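Long-range contacts in aryl acylamidase (bacterium CSBL00001, PDB 4YJ6), which probably hydrolyses the amide bond of N-acylated aryl amines (anilides): residues P191-N196 with P398-M403; C402-N407 with D452-G457; F280-E285 with W430-L435. All coordinates share one frame; numbering follows the deposited sequence.

Contact 1 of 3, residues P191-N196 with P398-M403; sequences PAAWTN and PTLACM
Helix 190-195 faces the irregular chain that leaves strand 394-398, with the backbones closest where Ala193 CA lies 6.5 Å from Thr399 CA; toward Trp194 and Met403 they stand slightly farther apart. Asn196, with positive phi, closes a Schellman motif. Ala193 points its methyl at the loop, and CB meets both Thr399 CG2 and Leu400 CD1 at 3.7 Å. Thr399 meets Ala193 chiefly through its CG2 and CB, while its OG1 is hydrogen-bonded to Ser445. Trp194 reaches farther. Its CG stands beside the backbone N (chi1 -80°), which carries the indole along the loop, where it runs transversely over the Leu400 side chain. Leu400 CD1 is 3.4 Å from Trp194 CD1. Trp194 NE1 donates to Cys402 O over 3.0 Å, a nearly straight bond (161° at the hydrogen); the oxygen lies close to the ring plane, though the donor is tilted 23° from the carbonyl plane. One face of the indole also receives the Met403 carbonyl carbon near its rim, and the ring of Trp430 meets it nearly parallel. The single indole N-H thus satisfies a backbone carbonyl in a buried, largely apolar joint, and this bond would limit rotation of the ring.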
loop_
_atom_site.group_PDB
_atom_site.type_symbol
_atom_site.label_atom_id
_atom_site.label_comp_id
_atom_site.label_asym_id
_atom_site.label_seq_id
_atom_site.Cartn_x
_atom_site.Cartn_y
_atom_site.Cartn_z
ATOM N N PRO A 191 4.719 3.464 -1.613
ATOM C CA PRO A 191 6.006 2.776 -1.490
ATOM C C PRO A 191 6.240 1.806 -2.623
ATOM O O PRO A 191 7.413 1.519 -2.923
ATOM C CB PRO A 191 5.890 2.060 -0.127
ATOM C CG PRO A 191 4.400 1.839 0.032
ATOM C CD PRO A 191 3.782 3.089 -0.545
ATOM N N ALA A 192 5.174 1.280 -3.243
ATOM C CA ALA A 192 5.372 0.446 -4.427
ATOM C C ALA A 192 6.110 1.261 -5.521
ATOM O O ALA A 192 7.076 0.782 -6.128
ATOM C CB ALA A 192 4.015 -0.041 -4.962
ATOM N N ALA A 193 5.630 2.488 -5.758
ATOM C CA ALA A 193 6.207 3.372 -6.793
ATOM C C ALA A 193 7.700 3.584 -6.524
ATOM O O ALA A 193 8.523 3.538 -7.444
ATOM C CB ALA A 193 5.478 4.723 -6.787
ATOM N N TRP A 194 8.054 3.857 -5.272
ATOM C CA TRP A 194 9.479 4.091 -4.978
ATOM C C TRP A 194 10.347 2.830 -4.923
ATOM O O TRP A 194 11.548 2.956 -4.753
ATOM C CB TRP A 194 9.619 4.831 -3.645
ATOM C CG TRP A 194 9.383 6.322 -3.728
ATOM C CD1 TRP A 194 9.021 7.045 -4.839
ATOM C CD2 TRP A 194 9.498 7.266 -2.654
ATOM N NE1 TRP A 194 8.907 8.380 -4.509
ATOM C CE2 TRP A 194 9.204 8.548 -3.189
ATOM C CE3 TRP A 194 9.852 7.161 -1.299
ATOM C CZ2 TRP A 194 9.215 9.705 -2.413
ATOM C CZ3 TRP A 194 9.867 8.320 -0.519
ATOM C CH2 TRP A 194 9.537 9.575 -1.087
ATOM N N THR A 195 9.760 1.632 -5.001
ATOM C CA THR A 195 10.540 0.381 -4.863
ATOM C C THR A 195 10.381 -0.597 -6.024
ATOM O O THR A 195 10.768 -1.764 -5.910
ATOM C CB THR A 195 10.189 -0.375 -3.551
ATOM O OG1 THR A 195 8.796 -0.679 -3.566
ATOM C CG2 THR A 195 10.522 0.469 -2.348
ATOM N N ASN A 196 9.847 -0.138 -7.155
ATOM C CA ASN A 196 9.752 -1.004 -8.338
ATOM C C ASN A 196 8.858 -2.204 -8.044
ATOM O O ASN A 196 9.096 -3.276 -8.563
ATOM C CB ASN A 196 11.162 -1.518 -8.794
ATOM C CG ASN A 196 11.173 -2.024 -10.210
ATOM O OD1 ASN A 196 10.872 -1.271 -11.134
ATOM N ND2 ASN A 196 11.551 -3.287 -10.403
ATOM N N PRO A 398 1.338 9.821 -13.218
ATOM C CA PRO A 398 2.436 9.347 -12.376
ATOM C C PRO A 398 1.855 9.005 -11.010
ATOM O O PRO A 398 0.958 9.705 -10.543
ATOM C CB PRO A 398 3.377 10.570 -12.238
ATOM C CG PRO A 398 2.861 11.602 -13.285
ATOM C CD PRO A 398 1.371 11.283 -13.428
ATOM N N THR A 399 2.363 7.971 -10.355
ATOM C CA THR A 399 1.873 7.677 -9.001
ATOM C C THR A 399 2.187 8.829 -8.052
ATOM O O THR A 399 1.349 9.204 -7.241
ATOM C CB THR A 399 2.538 6.394 -8.486
ATOM O OG1 THR A 399 2.338 5.388 -9.478
ATOM C CG2 THR A 399 1.955 5.939 -7.118
ATOM N N LEU A 400 3.407 9.378 -8.173
ATOM C CA LEU A 400 3.918 10.354 -7.238
ATOM C C LEU A 400 4.562 11.532 -7.960
ATOM O O LEU A 400 5.008 11.398 -9.096
ATOM C CB LEU A 400 5.012 9.745 -6.366
ATOM C CG LEU A 400 4.571 8.496 -5.618
ATOM C CD1 LEU A 400 5.771 7.889 -4.903
ATOM C CD2 LEU A 400 3.481 8.910 -4.629
ATOM N N ALA A 401 4.631 12.658 -7.259
ATOM C CA ALA A 401 5.176 13.896 -7.859
ATOM C C ALA A 401 6.700 14.004 -7.738
ATOM O O ALA A 401 7.284 14.931 -8.325
ATOM C CB ALA A 401 4.549 15.089 -7.197
ATOM N N CYS A 402 7.329 13.119 -6.969
ATOM C CA CYS A 402 8.785 13.203 -6.758
ATOM C C CYS A 402 9.417 11.835 -6.532
ATOM O O CYS A 402 8.731 10.844 -6.240
ATOM C CB CYS A 402 9.113 14.109 -5.564
ATOM S SG CYS A 402 8.395 13.545 -3.966
HETATM N N MSE A 403 10.740 11.808 -6.660
HETATM C CA MSE A 403 11.542 10.618 -6.418
HETATM C C MSE A 403 11.792 10.385 -4.934
HETATM O O MSE A 403 11.526 11.251 -4.099
HETATM C CB MSE A 403 12.901 10.786 -7.128
HETATM C CG MSE A 403 12.787 11.049 -8.619
HETATM SE SE MSE A 403 11.897 9.600 -9.569
HETATM C CE MSE A 403 13.119 8.120 -9.204
#

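Contact 2 of 3, residues C402-N407 with D452-G457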
loop_
_atom_site.group_PDB
_atom_site.type_symbol
_atom_site.label_atom_id
_atom_site.label_comp_id
_atom_site.label_asym_id
_atom_site.label_seq_id
_atom_site.Cartn_x
_atom_site.Cartn_y
_atom_site.Cartn_z
ATOM N N CYS A 402 7.329 13.119 -6.969
ATOM C CA CYS A 402 8.785 13.203 -6.758
ATOM C C CYS A 402 9.417 11.835 -6.532
ATOM O O CYS A 402 8.731 10.844 -6.240
ATOM C CB CYS A 402 9.113 14.109 -5.564
ATOM S SG CYS A 402 8.395 13.545 -3.966
HETATM N N MSE A 403 10.740 11.808 -6.660
HETATM C CA MSE A 403 11.542 10.618 -6.418
HETATM C C MSE A 403 11.792 10.385 -4.934
HETATM O O MSE A 403 11.526 11.251 -4.099
HETATM C CB MSE A 403 12.901 10.786 -7.128
HETATM C CG MSE A 403 12.787 11.049 -8.619
HETATM SE SE MSE A 403 11.897 9.600 -9.569
HETATM C CE MSE A 403 13.119 8.120 -9.204
ATOM N N PRO A 404 12.304 9.195 -4.592
ATOM C CA PRO A 404 12.596 8.911 -3.190
ATOM C C PRO A 404 13.488 9.969 -2.540
ATOM O O PRO A 404 14.356 10.563 -3.218
ATOM C CB PRO A 404 13.329 7.560 -3.257
ATOM C CG PRO A 404 12.740 6.870 -4.420
ATOM C CD PRO A 404 12.528 8.012 -5.449
ATOM N N VAL A 405 13.240 10.204 -1.256
ATOM C CA VAL A 405 14.017 11.116 -0.441
ATOM C C VAL A 405 15.030 10.359 0.411
ATOM O O VAL A 405 14.873 9.167 0.718
ATOM C CB VAL A 405 13.124 11.985 0.463
ATOM C CG1 VAL A 405 12.121 12.775 -0.389
ATOM C CG2 VAL A 405 12.388 11.119 1.530
ATOM N N ARG A 406 16.094 11.058 0.789
ATOM C CA ARG A 406 17.071 10.501 1.724
ATOM C C ARG A 406 16.479 10.293 3.103
ATOM O O ARG A 406 15.667 11.089 3.576
ATOM C CB ARG A 406 18.302 11.422 1.798
ATOM C CG ARG A 406 18.933 11.639 0.427
ATOM C CD ARG A 406 20.303 12.355 0.460
ATOM N NE ARG A 406 21.377 11.365 0.468
ATOM C CZ ARG A 406 22.012 10.913 -0.609
ATOM N NH1 ARG A 406 21.740 11.382 -1.818
ATOM N NH2 ARG A 406 22.942 9.989 -0.456
ATOM N N ASN A 407 16.877 9.215 3.776
ATOM C CA ASN A 407 16.464 9.034 5.155
ATOM C C ASN A 407 17.028 10.124 6.050
ATOM O O ASN A 407 18.201 10.480 5.914
ATOM C CB ASN A 407 16.934 7.683 5.659
ATOM C CG ASN A 407 16.368 6.546 4.842
ATOM O OD1 ASN A 407 15.145 6.442 4.692
ATOM N ND2 ASN A 407 17.243 5.718 4.278
ATOM N N ASP A 452 17.809 7.903 -12.634
ATOM C CA ASP A 452 19.037 7.965 -11.834
ATOM C C ASP A 452 19.106 6.819 -10.810
ATOM O O ASP A 452 19.477 7.024 -9.658
ATOM C CB ASP A 452 19.123 9.309 -11.123
ATOM C CG ASP A 452 20.548 9.645 -10.653
ATOM O OD1 ASP A 452 21.509 9.022 -11.162
ATOM O OD2 ASP A 452 20.702 10.538 -9.780
ATOM N N GLY A 453 18.743 5.621 -11.247
ATOM C CA GLY A 453 18.920 4.419 -10.453
ATOM C C GLY A 453 17.786 4.139 -9.462
ATOM O O GLY A 453 17.816 3.124 -8.776
ATOM N N LEU A 454 16.792 5.029 -9.391
ATOM C CA LEU A 454 15.707 4.882 -8.414
ATOM C C LEU A 454 14.352 4.683 -9.129
ATOM O O LEU A 454 14.100 5.212 -10.210
ATOM C CB LEU A 454 15.631 6.097 -7.498
ATOM C CG LEU A 454 16.810 6.332 -6.553
ATOM C CD1 LEU A 454 16.520 7.564 -5.714
ATOM C CD2 LEU A 454 17.032 5.078 -5.692
ATOM N N PRO A 455 13.472 3.880 -8.523
ATOM C CA PRO A 455 12.239 3.579 -9.244
ATOM C C PRO A 455 11.237 4.717 -9.247
ATOM O O PRO A 455 11.191 5.522 -8.313
ATOM C CB PRO A 455 11.635 2.402 -8.431
ATOM C CG PRO A 455 12.847 1.773 -7.723
ATOM C CD PRO A 455 13.696 2.980 -7.372
ATOM N N ALA A 456 10.402 4.730 -10.270
ATOM C CA ALA A 456 9.235 5.624 -10.312
ATOM C C ALA A 456 8.044 4.835 -10.821
ATOM O O ALA A 456 8.181 3.990 -11.704
ATOM C CB ALA A 456 9.480 6.841 -11.274
ATOM N N GLY A 457 6.851 5.165 -10.323
ATOM C CA GLY A 457 5.667 4.453 -10.743
ATOM C C GLY A 457 4.675 5.227 -11.591
ATOM O O GLY A 457 4.605 6.468 -11.553
#
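Met403, a selenomethionine, bends over strand 454-462 of the large mixed sheet of this amidase fold, at the start of the strand where it follows strand 443-451 in a tight beta-hairpin. Asp452 and Gly453 make the turn, both with positive phi in the manner of a type I' turn. The backbone of Met403 comes nearest to Ala456, with 6.7 Å between their CA atoms. Its side chain folds back at both chi2 (-61°) and chi3 (-61°), which lowers the terminal methyl onto the strand. Met403 CE lies 3.2 Å from Leu454 O and 3.4 Å from Pro455 O, two close methyl-to-carbonyl approaches, and 3.6 Å from Leu454 CB. The selenium sits farther along the strand, 4.0 Å from Ala456 CB. Ile451 of the preceding strand and Ile286 of helix 284-299 also touch this side chain, so it bridges the sheet and that helix. Pro404 follows, its CB set toward the strand, and faces Leu454, the two side chains lying alongside one another but running opposite ways. Apart from the methyl-to-carbonyl approaches the contact is apolar packing, and Leu454 CD1 lies 4.0 Å from both CB and CD of Pro404.

Contact 3 of 3, residues F280-E285 with W430-L435; sequences FPVQQE and WCMTYL
A selenomethionine chain lies flat across a phenylalanine ring: Met432 CG stands 3.5 Å from the centroid of the Phe280 ring and only 6° off its normal, a CH-pi contact over the very centre of the face. The selenium follows obliquely, 34° off the same normal. Met432 SE is 3.4 Å from Phe280 CD1, and with its distance of 3.9 Å to the centroid this is a Met-aromatic contact. The two side chains run antiparallel to one another, so the base of the Met432 chain lies toward the far end of the ring and the selenium toward Phe280 CG and CB. Met432 runs extended through chi2 and then bends at chi3 (-76°), which turns its methyl aside toward Val282. There Val282 CG2 closes on Met432 SE at 3.8 Å, with Val282 set across the Met432 chain.

The far rim of Phe280 has a different neighbour. Its edge is directed at the face of Tyr434 in an offset edge-to-face pair, with centroids 5.8 Å apart. Phe280 CZ approaches Tyr434 CZ to 3.8 Å, and Tyr434 OH lies 3.5 Å from Phe280 CE2. Leu435 CD1 adds a looser touch at the ring edge, 4.2 Å from Phe280 CE1. Around this cluster, Met318 of helix 315-339 touches Phe280, Tyr434 and Leu435. Phe280 and Val282 lie just before helix 284-299, whereas Met432 belongs to the type I turn from Cys431 to Tyr434 that leads into helix 434-439; the contact therefore ties together the approaches to two helices.

Across these two segments the binding is probably dominated by dispersion, with some electrostatic contribution from the ring edge. Contacts on a face and at the edge would restrict how Phe280 can turn without any hydrogen bond between the segments.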
loop_
_atom_site.group_PDB
_atom_site.type_symbol
_atom_site.label_atom_id
_atom_site.label_comp_id
_atom_site.label_asym_id
_atom_site.label_seq_id
_atom_site.Cartn_x
_atom_site.Cartn_y
_atom_site.Cartn_z
ATOM N N PHE A 280 -0.845 19.518 -9.645
ATOM C CA PHE A 280 0.370 19.248 -8.838
ATOM C C PHE A 280 1.645 19.665 -9.560
ATOM O O PHE A 280 1.734 19.535 -10.779
ATOM C CB PHE A 280 0.551 17.754 -8.559
ATOM C CG PHE A 280 -0.538 17.137 -7.707
ATOM C CD1 PHE A 280 -1.657 16.557 -8.313
ATOM C CD2 PHE A 280 -0.436 17.135 -6.323
ATOM C CE1 PHE A 280 -2.655 15.971 -7.542
ATOM C CE2 PHE A 280 -1.436 16.560 -5.521
ATOM C CZ PHE A 280 -2.537 15.962 -6.138
ATOM N N PRO A 281 2.649 20.124 -8.782
ATOM C CA PRO A 281 3.996 20.280 -9.345
ATOM C C PRO A 281 4.677 18.922 -9.404
ATOM O O PRO A 281 4.733 18.261 -8.376
ATOM C CB PRO A 281 4.675 21.212 -8.352
ATOM C CG PRO A 281 4.018 20.864 -7.002
ATOM C CD PRO A 281 2.562 20.568 -7.383
ATOM N N VAL A 282 5.126 18.488 -10.578
ATOM C CA VAL A 282 5.681 17.143 -10.713
ATOM C C VAL A 282 7.062 17.232 -11.314
ATOM O O VAL A 282 7.252 17.933 -12.319
ATOM C CB VAL A 282 4.795 16.274 -11.636
ATOM C CG1 VAL A 282 5.410 14.883 -11.860
ATOM C CG2 VAL A 282 3.393 16.180 -11.007
ATOM N N GLN A 283 8.021 16.530 -10.729
ATOM C CA GLN A 283 9.397 16.573 -11.266
ATOM C C GLN A 283 9.401 16.222 -12.760
ATOM O O GLN A 283 8.802 15.231 -13.218
ATOM C CB GLN A 283 10.331 15.655 -10.442
ATOM C CG GLN A 283 10.515 16.166 -9.036
ATOM C CD GLN A 283 11.377 15.263 -8.171
ATOM O OE1 GLN A 283 11.590 14.068 -8.484
ATOM N NE2 GLN A 283 11.879 15.825 -7.075
ATOM N N GLN A 284 10.079 17.042 -13.559
ATOM C CA GLN A 284 10.002 16.869 -14.988
ATOM C C GLN A 284 10.416 15.466 -15.449
ATOM O O GLN A 284 9.831 14.922 -16.376
ATOM C CB GLN A 284 10.893 17.930 -15.683
ATOM C CG GLN A 284 10.742 17.906 -17.159
ATOM C CD GLN A 284 9.333 18.267 -17.589
ATOM O OE1 GLN A 284 8.798 19.325 -17.207
ATOM N NE2 GLN A 284 8.727 17.411 -18.400
ATOM N N GLU A 285 11.437 14.885 -14.818
ATOM C CA GLU A 285 11.897 13.558 -15.224
ATOM C C GLU A 285 10.794 12.485 -15.065
ATOM O O GLU A 285 10.716 11.522 -15.834
ATOM C CB GLU A 285 13.129 13.120 -14.415
ATOM C CG GLU A 285 14.339 14.025 -14.614
ATOM C CD GLU A 285 14.331 15.291 -13.740
ATOM O OE1 GLU A 285 13.437 15.500 -12.863
ATOM O OE2 GLU A 285 15.268 16.105 -13.936
ATOM N N TRP A 430 2.732 15.491 -2.137
ATOM C CA TRP A 430 3.285 14.942 -3.375
ATOM C C TRP A 430 2.731 13.522 -3.663
ATOM O O TRP A 430 3.060 12.902 -4.682
ATOM C CB TRP A 430 4.830 14.898 -3.254
ATOM C CG TRP A 430 5.248 14.317 -1.904
ATOM C CD1 TRP A 430 5.365 14.991 -0.724
ATOM C CD2 TRP A 430 5.530 12.940 -1.608
ATOM N NE1 TRP A 430 5.698 14.113 0.292
ATOM C CE2 TRP A 430 5.830 12.856 -0.239
ATOM C CE3 TRP A 430 5.586 11.775 -2.385
ATOM C CZ2 TRP A 430 6.141 11.628 0.397
ATOM C CZ3 TRP A 430 5.910 10.572 -1.772
ATOM C CH2 TRP A 430 6.200 10.513 -0.402
ATOM N N CYS A 431 1.904 13.002 -2.756
ATOM C CA CYS A 431 1.329 11.668 -2.948
ATOM C C CYS A 431 0.003 11.811 -3.699
ATOM O O CYS A 431 -1.074 11.759 -3.077
ATOM C CB CYS A 431 1.079 10.973 -1.594
ATOM S SG CYS A 431 2.581 10.926 -0.547
HETATM N N MSE A 432 0.087 11.968 -5.022
HETATM C CA MSE A 432 -1.071 12.293 -5.859
HETATM C C MSE A 432 -2.127 11.205 -5.836
HETATM O O MSE A 432 -3.274 11.449 -6.186
HETATM C CB MSE A 432 -0.583 12.585 -7.273
HETATM C CG MSE A 432 0.441 13.675 -7.205
HETATM SE SE MSE A 432 0.748 14.254 -9.036
HETATM C CE MSE A 432 1.835 12.800 -9.706
ATOM N N THR A 433 -1.697 10.015 -5.411
ATOM C CA THR A 433 -2.584 8.888 -5.086
ATOM C C THR A 433 -3.788 9.244 -4.210
ATOM O O THR A 433 -4.813 8.536 -4.266
ATOM C CB THR A 433 -1.765 7.857 -4.273
ATOM O OG1 THR A 433 -0.962 8.536 -3.297
ATOM C CG2 THR A 433 -0.797 7.147 -5.206
ATOM N N TYR A 434 -3.685 10.285 -3.371
ATOM C CA TYR A 434 -4.772 10.499 -2.403
ATOM C C TYR A 434 -6.093 10.837 -3.103
ATOM O O TYR A 434 -7.159 10.745 -2.454
ATOM C CB TYR A 434 -4.446 11.548 -1.308
ATOM C CG TYR A 434 -4.257 12.991 -1.772
ATOM C CD1 TYR A 434 -5.334 13.740 -2.270
ATOM C CD2 TYR A 434 -3.020 13.617 -1.641
ATOM C CE1 TYR A 434 -5.156 15.070 -2.681
ATOM C CE2 TYR A 434 -2.831 14.930 -2.042
ATOM C CZ TYR A 434 -3.899 15.652 -2.559
ATOM O OH TYR A 434 -3.710 16.972 -2.952
ATOM N N LEU A 435 -6.050 11.229 -4.377
ATOM C CA LEU A 435 -7.315 11.527 -5.074
ATOM C C LEU A 435 -8.271 10.319 -5.049
ATOM O O LEU A 435 -9.478 10.516 -4.973
ATOM C CB LEU A 435 -7.087 11.967 -6.510
ATOM C CG LEU A 435 -6.268 13.242 -6.641
ATOM C CD1 LEU A 435 -6.007 13.527 -8.149
ATOM C CD2 LEU A 435 -6.976 14.407 -5.984
#

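Overall arrangement
All three contacts are buried and share one side of the chain's centre, but contact 1 lies closest to that centre, about 11 Å from it (centre to centre), against about 17 Å for the others. Contacts 1 and 2 both use Cys402 and Met403, so one loop after strand 394-398 is pressed first against helix 190-195 and then against the hairpin strand 454-462. Contact 3 is joined to the same loop by Gln283, whose N probably bonds Ala401 O and whose OE1 bonds Met403 N, and by the nearly parallel rings of Trp430 and Trp194, which meet. Their chemistry differs: contact 1 has a directional indole-to-carbonyl bond, contact 2 aliphatic and methyl packing, contact 3 aromatic and selenium-ring packing.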